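Local coordinates for protein LigF (Sphingobium sp. SYK-6, PDB 4XT0) that cleaves beta-aryl ether bonds in lignin as a beta-etherase, a glutathione-binding member of the glutathione S-transferase (GST) superfamily, at residues A[175-178]-A[179-182]; A[221-224]-A[225-228]; A[159-162]-A[163-166]; A[212-215]-A[216-219]; A[237-240]-A[241-244]. All blocks are in the same frame, centred on the assembly; numbering follows the deposited sequence.

Interaction 1. Residues A[175-178]-A[179-182]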
loop_
_atom_site.group_PDB
_atom_site.type_symbol
_atom_site.label_atom_id
_atom_site.label_comp_id
_atom_site.label_asym_id
_atom_site.label_seq_id
_atom_site.Cartn_x
_atom_site.Cartn_y
_atom_site.Cartn_z
ATOM N N VAL A 175 -5.511 -0.569 16.266
ATOM C CA VAL A 175 -5.055 -1.164 17.514
ATOM C C VAL A 175 -5.881 -2.407 17.891
ATOM O O VAL A 175 -5.328 -3.397 18.382
ATOM C CB VAL A 175 -5.099 -0.103 18.645
ATOM C CG1 VAL A 175 -5.210 -0.749 20.007
ATOM C CG2 VAL A 175 -3.875 0.797 18.544
ATOM N N ALA A 176 -7.195 -2.356 17.664
ATOM C CA ALA A 176 -8.051 -3.521 17.876
ATOM C C ALA A 176 -7.634 -4.682 16.962
ATOM O O ALA A 176 -7.633 -5.839 17.376
ATOM C CB ALA A 176 -9.529 -3.165 17.645
ATOM N N ARG A 177 -7.265 -4.376 15.723
ATOM C CA ARG A 177 -6.884 -5.435 14.789
ATOM C C ARG A 177 -5.599 -6.141 15.238
ATOM O O ARG A 177 -5.475 -7.363 15.139
ATOM C CB ARG A 177 -6.703 -4.871 13.380
ATOM C CG ARG A 177 -6.253 -5.916 12.371
ATOM C CD ARG A 177 -7.291 -7.031 12.253
ATOM N NE ARG A 177 -6.808 -8.104 11.394
ATOM C CZ ARG A 177 -6.140 -9.166 11.829
ATOM N NH1 ARG A 177 -5.888 -9.306 13.126
ATOM N NH2 ARG A 177 -5.730 -10.087 10.967
ATOM N N LEU A 178 -4.648 -5.355 15.728
ATOM C CA LEU A 178 -3.384 -5.883 16.209
ATOM C C LEU A 178 -3.603 -6.755 17.427
ATOM O O LEU A 178 -2.993 -7.821 17.552
ATOM C CB LEU A 178 -2.406 -4.743 16.535
ATOM C CG LEU A 178 -1.792 -4.033 15.326
ATOM C CD1 LEU A 178 -1.139 -2.721 15.750
ATOM C CD2 LEU A 178 -0.765 -4.924 14.627
ATOM N N GLU A 179 -4.482 -6.302 18.318
ATOM C CA GLU A 179 -4.753 -7.019 19.547
ATOM C C GLU A 179 -5.451 -8.333 19.256
ATOM O O GLU A 179 -5.201 -9.335 19.913
ATOM C CB GLU A 179 -5.616 -6.182 20.486
ATOM C CG GLU A 179 -5.897 -6.869 21.803
ATOM C CD GLU A 179 -4.649 -6.988 22.641
ATOM O OE1 GLU A 179 -3.664 -6.282 22.326
ATOM O OE2 GLU A 179 -4.645 -7.779 23.611
ATOM N N GLU A 180 -6.336 -8.307 18.268
ATOM C CA GLU A 180 -7.030 -9.499 17.801
ATOM C C GLU A 180 -6.052 -10.652 17.531
ATOM O O GLU A 180 -6.362 -11.808 17.797
ATOM C CB GLU A 180 -7.826 -9.153 16.542
ATOM C CG GLU A 180 -8.606 -10.278 15.916
ATOM C CD GLU A 180 -9.390 -9.812 14.696
ATOM O OE1 GLU A 180 -9.782 -8.623 14.653
ATOM O OE2 GLU A 180 -9.611 -10.630 13.777
ATOM N N THR A 181 -4.860 -10.335 17.034
ATOM C CA THR A 181 -3.895 -11.382 16.704
ATOM C C THR A 181 -2.885 -11.576 17.840
ATOM O O THR A 181 -2.617 -12.707 18.264
ATOM C CB THR A 181 -3.149 -11.069 15.383
ATOM O OG1 THR A 181 -4.070 -11.127 14.284
ATOM C CG2 THR A 181 -2.008 -12.053 15.150
ATOM N N LEU A 182 -2.362 -10.471 18.360
ATOM C CA LEU A 182 -1.275 -10.527 19.349
ATOM C C LEU A 182 -1.735 -10.986 20.728
ATOM O O LEU A 182 -0.917 -11.353 21.571
ATOM C CB LEU A 182 -0.584 -9.161 19.449
ATOM C CG LEU A 182 0.151 -8.818 18.147
ATOM C CD1 LEU A 182 0.622 -7.359 18.124
ATOM C CD2 LEU A 182 1.330 -9.768 17.951
HETATM O O HOH W 1 -4.159 -12.592 11.572
#
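E179 enters the final turn of helix 161-182, a long helix of the helical C-terminal domain of the GST fold, and its N donates to V175 O at 3.0 Å. The carboxylate leads off this turn, OE1 to the N-H of L226 and OE2 to that of G225 at the start of helix 224-235. E180 repeats the backbone bond with A176 O and sends an extended chain out beside R177. Its OE2 lies over one face of the R177 guanidinium, toward the rim, the two planes 23° apart. E180 OE2 stays 4.0 Å from R177 NH1, so the attraction is one of charge, with no N-H aimed at the oxygen. T181 receives the directed bond: R177 NH1 donates to T181 OG1 at 2.8 Å and 160°, in the guanidinium plane. A bend in the arginine chain (chi2 61°) turns the group along the helix to that hydroxyl. R177 NH2 donates to a water 3.0 Å away, which also bonds T181 OG1. A methionine in place of R177 would probably leave T181 OG1 without this donor and take the arginine's charge from beside the E180 carboxylate. T181 N reaches L178 O at 3.2 Å from above the carbonyl plane. L182 closes the turn, its N 2.8 Å from that same L178 O and its CD1 4.3 Å from L178 CB.

Interaction 2. Residues A[221-224]-A[225-228]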
loop_
_atom_site.group_PDB
_atom_site.type_symbol
_atom_site.label_atom_id
_atom_site.label_comp_id
_atom_site.label_asym_id
_atom_site.label_seq_id
_atom_site.Cartn_x
_atom_site.Cartn_y
_atom_site.Cartn_z
ATOM N N GLU A 221 -4.616 -2.859 30.245
ATOM C CA GLU A 221 -6.007 -3.248 30.426
ATOM C C GLU A 221 -6.663 -3.575 29.086
ATOM O O GLU A 221 -7.265 -4.630 28.926
ATOM C CB GLU A 221 -6.796 -2.139 31.136
ATOM C CG GLU A 221 -5.936 -1.105 31.860
ATOM C CD GLU A 221 -5.094 -1.704 32.971
ATOM O OE1 GLU A 221 -5.546 -2.693 33.590
ATOM O OE2 GLU A 221 -3.978 -1.188 33.218
ATOM N N LYS A 222 -6.532 -2.670 28.121
ATOM C CA LYS A 222 -7.264 -2.785 26.863
ATOM C C LYS A 222 -6.552 -3.633 25.816
ATOM O O LYS A 222 -7.192 -4.354 25.044
ATOM C CB LYS A 222 -7.541 -1.394 26.288
ATOM C CG LYS A 222 -8.594 -0.606 27.073
ATOM C CD LYS A 222 -9.223 0.481 26.215
ATOM C CE LYS A 222 -10.399 1.147 26.918
ATOM N NZ LYS A 222 -11.104 2.114 26.024
ATOM N N THR A 223 -5.229 -3.537 25.775
ATOM C CA THR A 223 -4.462 -4.256 24.768
ATOM C C THR A 223 -3.223 -4.924 25.353
ATOM O O THR A 223 -2.103 -4.549 25.006
ATOM C CB THR A 223 -4.013 -3.316 23.629
ATOM O OG1 THR A 223 -3.203 -2.267 24.168
ATOM C CG2 THR A 223 -5.208 -2.709 22.925
ATOM N N PRO A 224 -3.418 -5.918 26.241
ATOM C CA PRO A 224 -2.280 -6.647 26.815
ATOM C C PRO A 224 -1.455 -7.384 25.763
ATOM O O PRO A 224 -0.235 -7.448 25.892
ATOM C CB PRO A 224 -2.948 -7.645 27.772
ATOM C CG PRO A 224 -4.307 -7.840 27.210
ATOM C CD PRO A 224 -4.702 -6.482 26.689
ATOM N N GLY A 225 -2.111 -7.930 24.743
ATOM C CA GLY A 225 -1.412 -8.615 23.674
ATOM C C GLY A 225 -0.461 -7.679 22.949
ATOM O O GLY A 225 0.721 -7.978 22.778
ATOM N N LEU A 226 -0.989 -6.544 22.514
ATOM C CA LEU A 226 -0.194 -5.531 21.831
ATOM C C LEU A 226 1.002 -5.080 22.694
ATOM O O LEU A 226 2.139 -4.995 22.210
ATOM C CB LEU A 226 -1.091 -4.338 21.467
ATOM C CG LEU A 226 -0.462 -3.121 20.793
ATOM C CD1 LEU A 226 0.241 -3.538 19.538
ATOM C CD2 LEU A 226 -1.535 -2.086 20.476
ATOM N N CYS A 227 0.739 -4.811 23.972
ATOM C CA CYS A 227 1.793 -4.385 24.896
ATOM C C CYS A 227 2.889 -5.432 25.117
ATOM O O CYS A 227 4.064 -5.081 25.210
ATOM C CB CYS A 227 1.194 -3.996 26.247
ATOM S SG CYS A 227 0.201 -2.490 26.205
ATOM N N ALA A 228 2.523 -6.707 25.221
ATOM C CA ALA A 228 3.536 -7.752 25.405
ATOM C C ALA A 228 4.411 -7.878 24.153
ATOM O O ALA A 228 5.620 -8.089 24.244
ATOM C CB ALA A 228 2.883 -9.090 25.743
#
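T223 holds its OG1 between its own N and carbonyl carbon (chi1 60°), and L226 sets CG anti to its N (chi1 177°). With these torsions the two side chains lie alongside each other, pointing the same way, T223 CB 3.8 Å from L226 CB. The leucine adds one methyl to the contact: L226 CD2 stands 4.2 Å from T223 CB and 4.1 Å from T223 OG1. C227 SG comes 4.0 Å from T223 OG1. That hydroxyl is engaged by the preceding loop, where it bonds N219 O, and the amide oxygen of the same asparagine accepts from K222 N.

The arrangement is the N-terminal start of helix 224-235 in the GST C-terminal domain. T223 occupies the N-cap position but makes no capping bond with its side chain; instead a carboxylate of helix 161-182, that of E179, serves the first N-H groups and packs on both T223 and P224. P224 follows as the first helical residue, a place where its missing N-H costs no backbone bond. Its carbonyl is free of no such duty: the first two turn-closing bonds run from C227 N to T223 O (3.0 Å, 165°) and from A228 N to P224 O (2.9 Å). V175 of helix 161-182 covers T223 and L226, and V218 of the loop touches T223, L226 and C227.

Interaction 3. Residues A[159-162]-A[163-166]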
loop_
_atom_site.group_PDB
_atom_site.type_symbol
_atom_site.label_atom_id
_atom_site.label_comp_id
_atom_site.label_asym_id
_atom_site.label_seq_id
_atom_site.Cartn_x
_atom_site.Cartn_y
_atom_site.Cartn_z
ATOM N N PHE A 159 -5.265 21.331 11.213
ATOM C CA PHE A 159 -6.089 20.322 10.545
ATOM C C PHE A 159 -7.554 20.519 10.912
ATOM O O PHE A 159 -7.855 20.866 12.051
ATOM C CB PHE A 159 -5.661 18.900 10.944
ATOM C CG PHE A 159 -4.334 18.471 10.385
ATOM C CD1 PHE A 159 -3.153 19.043 10.834
ATOM C CD2 PHE A 159 -4.266 17.467 9.432
ATOM C CE1 PHE A 159 -1.931 18.639 10.323
ATOM C CE2 PHE A 159 -3.053 17.060 8.920
ATOM C CZ PHE A 159 -1.883 17.648 9.367
ATOM N N PRO A 160 -8.474 20.273 9.959
ATOM C CA PRO A 160 -9.912 20.349 10.259
ATOM C C PRO A 160 -10.278 19.400 11.399
ATOM O O PRO A 160 -9.686 18.322 11.496
ATOM C CB PRO A 160 -10.578 19.919 8.945
ATOM C CG PRO A 160 -9.543 20.152 7.889
ATOM C CD PRO A 160 -8.217 19.908 8.554
ATOM N N GLN A 161 -11.222 19.788 12.249
ATOM C CA GLN A 161 -11.553 18.975 13.413
ATOM C C GLN A 161 -12.092 17.604 13.012
ATOM O O GLN A 161 -11.599 16.579 13.482
ATOM C CB GLN A 161 -12.567 19.687 14.304
ATOM C CG GLN A 161 -12.797 18.988 15.634
ATOM C CD GLN A 161 -11.515 18.824 16.422
ATOM O OE1 GLN A 161 -10.910 19.805 16.851
ATOM N NE2 GLN A 161 -11.091 17.582 16.613
ATOM N N GLU A 162 -13.091 17.587 12.133
ATOM C CA GLU A 162 -13.731 16.336 11.740
ATOM C C GLU A 162 -12.715 15.366 11.122
ATOM O O GLU A 162 -12.854 14.153 11.249
ATOM C CB GLU A 162 -14.888 16.597 10.768
ATOM C CG GLU A 162 -14.463 16.877 9.330
ATOM C CD GLU A 162 -15.624 16.825 8.354
ATOM O OE1 GLU A 162 -16.675 17.437 8.647
ATOM O OE2 GLU A 162 -15.486 16.166 7.297
ATOM N N MET A 163 -11.694 15.908 10.463
ATOM C CA MET A 163 -10.580 15.105 9.972
ATOM C C MET A 163 -9.853 14.405 11.128
ATOM O O MET A 163 -9.560 13.214 11.052
ATOM C CB MET A 163 -9.599 15.973 9.175
ATOM C CG MET A 163 -8.310 15.256 8.779
ATOM S SD MET A 163 -7.799 15.537 7.066
ATOM C CE MET A 163 -6.807 17.007 7.228
ATOM N N LEU A 164 -9.575 15.143 12.199
ATOM C CA LEU A 164 -8.886 14.572 13.352
ATOM C C LEU A 164 -9.713 13.470 14.017
ATOM O O LEU A 164 -9.184 12.406 14.346
ATOM C CB LEU A 164 -8.541 15.664 14.370
ATOM C CG LEU A 164 -7.619 16.781 13.864
ATOM C CD1 LEU A 164 -7.338 17.830 14.964
ATOM C CD2 LEU A 164 -6.327 16.197 13.305
ATOM N N ASP A 165 -11.006 13.728 14.200
ATOM C CA ASP A 165 -11.913 12.750 14.797
ATOM C C ASP A 165 -11.878 11.425 14.038
ATOM O O ASP A 165 -11.796 10.348 14.634
ATOM C CB ASP A 165 -13.346 13.283 14.818
ATOM C CG ASP A 165 -13.454 14.661 15.446
ATOM O OD1 ASP A 165 -12.570 15.020 16.255
ATOM O OD2 ASP A 165 -14.429 15.380 15.130
ATOM N N GLU A 166 -11.952 11.511 12.718
ATOM C CA GLU A 166 -11.977 10.310 11.899
ATOM C C GLU A 166 -10.646 9.550 12.013
ATOM O O GLU A 166 -10.631 8.317 12.121
ATOM C CB GLU A 166 -12.283 10.667 10.445
ATOM C CG GLU A 166 -11.998 9.565 9.445
ATOM C CD GLU A 166 -12.955 8.386 9.552
ATOM O OE1 GLU A 166 -13.866 8.419 10.408
ATOM O OE2 GLU A 166 -12.795 7.411 8.782
#
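F159 meets the end of M163 obliquely, its ring atom CD2 3.4 Å from M163 CE. The methionine reaches there because its chain bends at both chi2 and chi3 (the latter 89°), curling the methyl back toward the residues before the helix. The same methyl presses on the proline ring, P160 CD to M163 CE being 3.5 Å, tighter than usual for two carbons. Beside this cluster, F159 CB packs 3.7 Å from L164 CD2, so the phenylalanine touches methionine with its ring and leucine with its CB. An alanine in place of L164 would probably open a gap beside F159 CB and leave that side chain less firmly held.

The chain here enters helix 161-182 of the GST C-terminal domain, with F159 ahead of it and P160 at the N-cap position. P160 O accepts from L164 N at 3.3 Å, and Q161 O from D165 N at 3.0 Å. The phenylalanine reaches beyond its own turn to T116, W119 and A120 of helix 93-121, and A120 also meets L164. R154 of helix 146-157 touches both F159 and M163.

The exposed side of the turn is polar. Q161 bends at its second torsion, and its side chain crosses that of D165 at about a right angle while amide and carboxylate stay nearly parallel, 20° apart. Q161 NE2 donates to D165 OD1 at 3.0 Å from the syn side, 31° out of the carboxylate plane. D165 and E162 place negative charge near this N-terminal end, which would probably be favourable toward the helix dipole. E166, a turn along, forms a salt bridge with R169.

Interaction 4. Residues A[212-215]-A[216-219]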
loop_
_atom_site.group_PDB
_atom_site.type_symbol
_atom_site.label_atom_id
_atom_site.label_comp_id
_atom_site.label_asym_id
_atom_site.label_seq_id
_atom_site.Cartn_x
_atom_site.Cartn_y
_atom_site.Cartn_z
ATOM N N GLY A 212 0.272 9.898 26.961
ATOM C CA GLY A 212 0.438 10.264 25.567
ATOM C C GLY A 212 -0.878 10.414 24.824
ATOM O O GLY A 212 -1.956 10.401 25.428
ATOM N N PHE A 213 -0.783 10.548 23.504
ATOM C CA PHE A 213 -1.950 10.757 22.655
ATOM C C PHE A 213 -2.915 9.565 22.733
ATOM O O PHE A 213 -4.131 9.734 22.751
ATOM C CB PHE A 213 -1.539 10.964 21.188
ATOM C CG PHE A 213 -0.568 12.107 20.951
ATOM C CD1 PHE A 213 -0.407 13.132 21.874
ATOM C CD2 PHE A 213 0.189 12.142 19.780
ATOM C CE1 PHE A 213 0.496 14.168 21.634
ATOM C CE2 PHE A 213 1.086 13.173 19.533
ATOM C CZ PHE A 213 1.239 14.189 20.461
ATOM N N PHE A 214 -2.365 8.358 22.774
ATOM C CA PHE A 214 -3.175 7.155 22.581
ATOM C C PHE A 214 -3.215 6.233 23.792
ATOM O O PHE A 214 -3.408 5.024 23.648
ATOM C CB PHE A 214 -2.658 6.372 21.371
ATOM C CG PHE A 214 -2.392 7.228 20.172
ATOM C CD1 PHE A 214 -3.421 7.570 19.307
ATOM C CD2 PHE A 214 -1.119 7.703 19.915
ATOM C CE1 PHE A 214 -3.182 8.366 18.206
ATOM C CE2 PHE A 214 -0.870 8.497 18.807
ATOM C CZ PHE A 214 -1.905 8.829 17.954
ATOM N N GLY A 215 -3.038 6.804 24.977
ATOM C CA GLY A 215 -3.015 6.030 26.205
ATOM C C GLY A 215 -4.310 5.287 26.474
ATOM O O GLY A 215 -4.306 4.214 27.079
ATOM N N ASP A 216 -5.423 5.858 26.030
ATOM C CA ASP A 216 -6.714 5.203 26.188
ATOM C C ASP A 216 -6.901 4.043 25.207
ATOM O O ASP A 216 -7.737 3.165 25.423
ATOM C CB ASP A 216 -7.839 6.219 26.025
ATOM C CG ASP A 216 -8.004 7.102 27.249
ATOM O OD1 ASP A 216 -7.604 6.669 28.352
ATOM O OD2 ASP A 216 -8.524 8.230 27.106
ATOM N N TYR A 217 -6.122 4.034 24.132
ATOM C CA TYR A 217 -6.236 2.966 23.144
ATOM C C TYR A 217 -5.276 1.823 23.460
ATOM O O TYR A 217 -5.643 0.651 23.370
ATOM C CB TYR A 217 -5.968 3.498 21.730
ATOM C CG TYR A 217 -6.978 4.512 21.233
ATOM C CD1 TYR A 217 -6.815 5.869 21.493
ATOM C CD2 TYR A 217 -8.090 4.116 20.498
ATOM C CE1 TYR A 217 -7.731 6.803 21.038
ATOM C CE2 TYR A 217 -9.009 5.041 20.033
ATOM C CZ TYR A 217 -8.826 6.386 20.309
ATOM O OH TYR A 217 -9.735 7.324 19.860
ATOM N N VAL A 218 -4.045 2.174 23.819
ATOM C CA VAL A 218 -2.993 1.188 24.050
ATOM C C VAL A 218 -2.525 1.200 25.510
ATOM O O VAL A 218 -1.884 2.151 25.962
ATOM C CB VAL A 218 -1.778 1.434 23.132
ATOM C CG1 VAL A 218 -0.697 0.398 23.385
ATOM C CG2 VAL A 218 -2.196 1.422 21.659
ATOM N N ASN A 219 -2.863 0.140 26.238
ATOM C CA ASN A 219 -2.418 -0.054 27.612
ATOM C C ASN A 219 -2.658 -1.497 28.034
ATOM O O ASN A 219 -3.254 -2.272 27.283
ATOM C CB ASN A 219 -3.131 0.909 28.560
ATOM C CG ASN A 219 -4.633 0.773 28.501
ATOM O OD1 ASN A 219 -5.182 -0.278 28.820
ATOM N ND2 ASN A 219 -5.308 1.839 28.091
#
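F214 and Y217 meet in the loop between helices 195-204 and 224-235 of the GST C-terminal domain, just where a type I beta turn from G212 to G215 passes into a second, helix-like bend. The backbone bonds of this bend gather on one acceptor. V218 N donates to F214 O at 2.9 Å and 165°, nearly straight on from the carbonyl, while Y217 N reaches the same oxygen at 2.9 Å from above the carbonyl plane. Two donors thus grip F214 O and curl the chain tightly without a regular helix.

The apolar contact is edgewise. Y217 CD1 lies near the plane of the F214 ring and 4.2 Å from F214 CB. Farther out, V171 of helix 161-182 and I117 of helix 93-121 pack on F214, and F168 of helix 161-182 touches Y217, seating the loop against both helices.

A side chain supplies the last bond. N219 folds its CG between its own N and carbonyl carbon (chi1 57°), which turns the amide back over the bend; its OD1 is taken by K222 N. On the other branch N219 ND2 donates to G215 O at 2.8 Å, in the carbonyl plane and at 164°.

Interaction 5. Residues A[237-240]-A[241-244]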
loop_
_atom_site.group_PDB
_atom_site.type_symbol
_atom_site.label_atom_id
_atom_site.label_comp_id
_atom_site.label_asym_id
_atom_site.label_seq_id
_atom_site.Cartn_x
_atom_site.Cartn_y
_atom_site.Cartn_z
ATOM N N PRO A 237 17.949 -8.102 20.954
ATOM C CA PRO A 237 19.272 -7.460 20.941
ATOM C C PRO A 237 19.485 -6.485 19.775
ATOM O O PRO A 237 20.074 -5.431 19.988
ATOM C CB PRO A 237 20.229 -8.652 20.846
ATOM C CG PRO A 237 19.486 -9.755 21.553
ATOM C CD PRO A 237 18.053 -9.562 21.122
ATOM N N ALA A 238 19.024 -6.823 18.575
ATOM C CA ALA A 238 19.218 -5.952 17.416
ATOM C C ALA A 238 18.400 -4.665 17.532
ATOM O O ALA A 238 18.822 -3.611 17.046
ATOM C CB ALA A 238 18.851 -6.694 16.108
ATOM N N ILE A 239 17.229 -4.750 18.169
ATOM C CA ILE A 239 16.382 -3.570 18.360
ATOM C C ILE A 239 16.969 -2.652 19.427
ATOM O O ILE A 239 17.025 -1.428 19.243
ATOM C CB ILE A 239 14.934 -3.964 18.744
ATOM C CG1 ILE A 239 14.270 -4.776 17.614
ATOM C CG2 ILE A 239 14.106 -2.735 19.072
ATOM C CD1 ILE A 239 14.158 -4.058 16.256
ATOM N N LYS A 240 17.427 -3.233 20.538
ATOM C CA LYS A 240 18.155 -2.452 21.540
ATOM C C LYS A 240 19.406 -1.821 20.922
ATOM O O LYS A 240 19.704 -0.655 21.181
ATOM C CB LYS A 240 18.541 -3.308 22.753
ATOM C CG LYS A 240 17.372 -3.693 23.646
ATOM C CD LYS A 240 17.849 -4.346 24.940
ATOM C CE LYS A 240 16.679 -4.860 25.792
ATOM N NZ LYS A 240 15.758 -3.781 26.282
ATOM N N GLU A 241 20.130 -2.577 20.094
ATOM C CA GLU A 241 21.319 -2.026 19.434
ATOM C C GLU A 241 20.968 -0.833 18.532
ATOM O O GLU A 241 21.695 0.164 18.494
ATOM C CB GLU A 241 22.030 -3.098 18.609
ATOM C CG GLU A 241 23.326 -2.616 17.965
ATOM C CD GLU A 241 23.865 -3.597 16.934
ATOM O OE1 GLU A 241 23.187 -4.612 16.669
ATOM O OE2 GLU A 241 24.962 -3.352 16.386
ATOM N N MET A 242 19.859 -0.951 17.805
ATOM C CA MET A 242 19.403 0.106 16.910
ATOM C C MET A 242 19.204 1.407 17.699
ATOM O O MET A 242 19.726 2.470 17.337
ATOM C CB MET A 242 18.103 -0.318 16.206
ATOM C CG MET A 242 17.490 0.770 15.322
ATOM S SD MET A 242 15.902 0.317 14.592
ATOM C CE MET A 242 14.914 0.108 16.081
ATOM N N PHE A 243 18.473 1.316 18.803
ATOM C CA PHE A 243 18.190 2.510 19.600
ATOM C C PHE A 243 19.444 3.038 20.305
ATOM O O PHE A 243 19.594 4.248 20.507
ATOM C CB PHE A 243 17.090 2.227 20.627
ATOM C CG PHE A 243 15.706 2.159 20.033
ATOM C CD1 PHE A 243 15.113 3.287 19.489
ATOM C CD2 PHE A 243 14.984 0.975 20.056
ATOM C CE1 PHE A 243 13.831 3.229 18.954
ATOM C CE2 PHE A 243 13.700 0.907 19.521
ATOM C CZ PHE A 243 13.128 2.037 18.966
ATOM N N GLU A 244 20.347 2.132 20.667
ATOM C CA GLU A 244 21.579 2.529 21.335
ATOM C C GLU A 244 22.493 3.309 20.399
ATOM O O GLU A 244 23.202 4.225 20.825
ATOM C CB GLU A 244 22.316 1.301 21.874
ATOM C CG GLU A 244 23.634 1.626 22.567
ATOM C CD GLU A 244 24.736 0.617 22.270
ATOM O OE1 GLU A 244 25.923 1.013 22.312
ATOM O OE2 GLU A 244 24.417 -0.565 21.998
HETATM O O HOH W 2 22.161 -1.627 23.319
#
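F243 starts with CB 3.9 Å from I239 O, on the last turns of the chain. CG sits at a like distance from that oxygen, and CD2 comes closer, 3.3 Å from I239 O, which the ring meets obliquely. One atom farther, F243 CE2 rests 3.7 Å from I239 CG2, so the CD2-CE2 side of the ring makes the contact. The two side chains run side by side: CG of the phenylalanine stands anti to its carbonyl carbon (chi1 -75°), leaning the ring back along the preceding turn. Over one face, offset toward the rim, lies M242 CE, 3.7 Å above the ring plane.

Helix 237-244 is held by the usual turn-to-turn bonds, among them F243 N to I239 O at 3.1 Å. E241 OE2 pairs with K245 NZ and with the amine of a bound Tris, probably from the crystallisation liquor. A water donates to E244 OE2 at 2.8 Å and weakly to K240 O. The chemistry implies a two-sided helix: its apolar side packs by dispersion both on P13 and Y25 of the thioredoxin-like domain and on I233 of helix 224-235, while the charged residues probably favour ionic and water partners.

Interactions 1, 2 and 4 form one connected group: interaction 2, mostly buried, lies between the other two, joined to interaction 1 by the E179 carboxylate and to interaction 4 by loop packing, while V175 meets V218 directly. Interactions 1, 4 and 5 are partly buried. Interactions 1 and 3 share helix 161-182 at opposite ends, centres about 24 Å apart. The surface contact, interaction 3, mixes an amide-carboxylate bond with apolar packing at the helix start; interaction 1 relies on guanidinium and hydroxyl. Interaction 4, a loop, depends on carbonyls bonded by backbone and amide donors. Interaction 5 stands apart and packs partly on the thioredoxin-like domain, largely through apolar side chains.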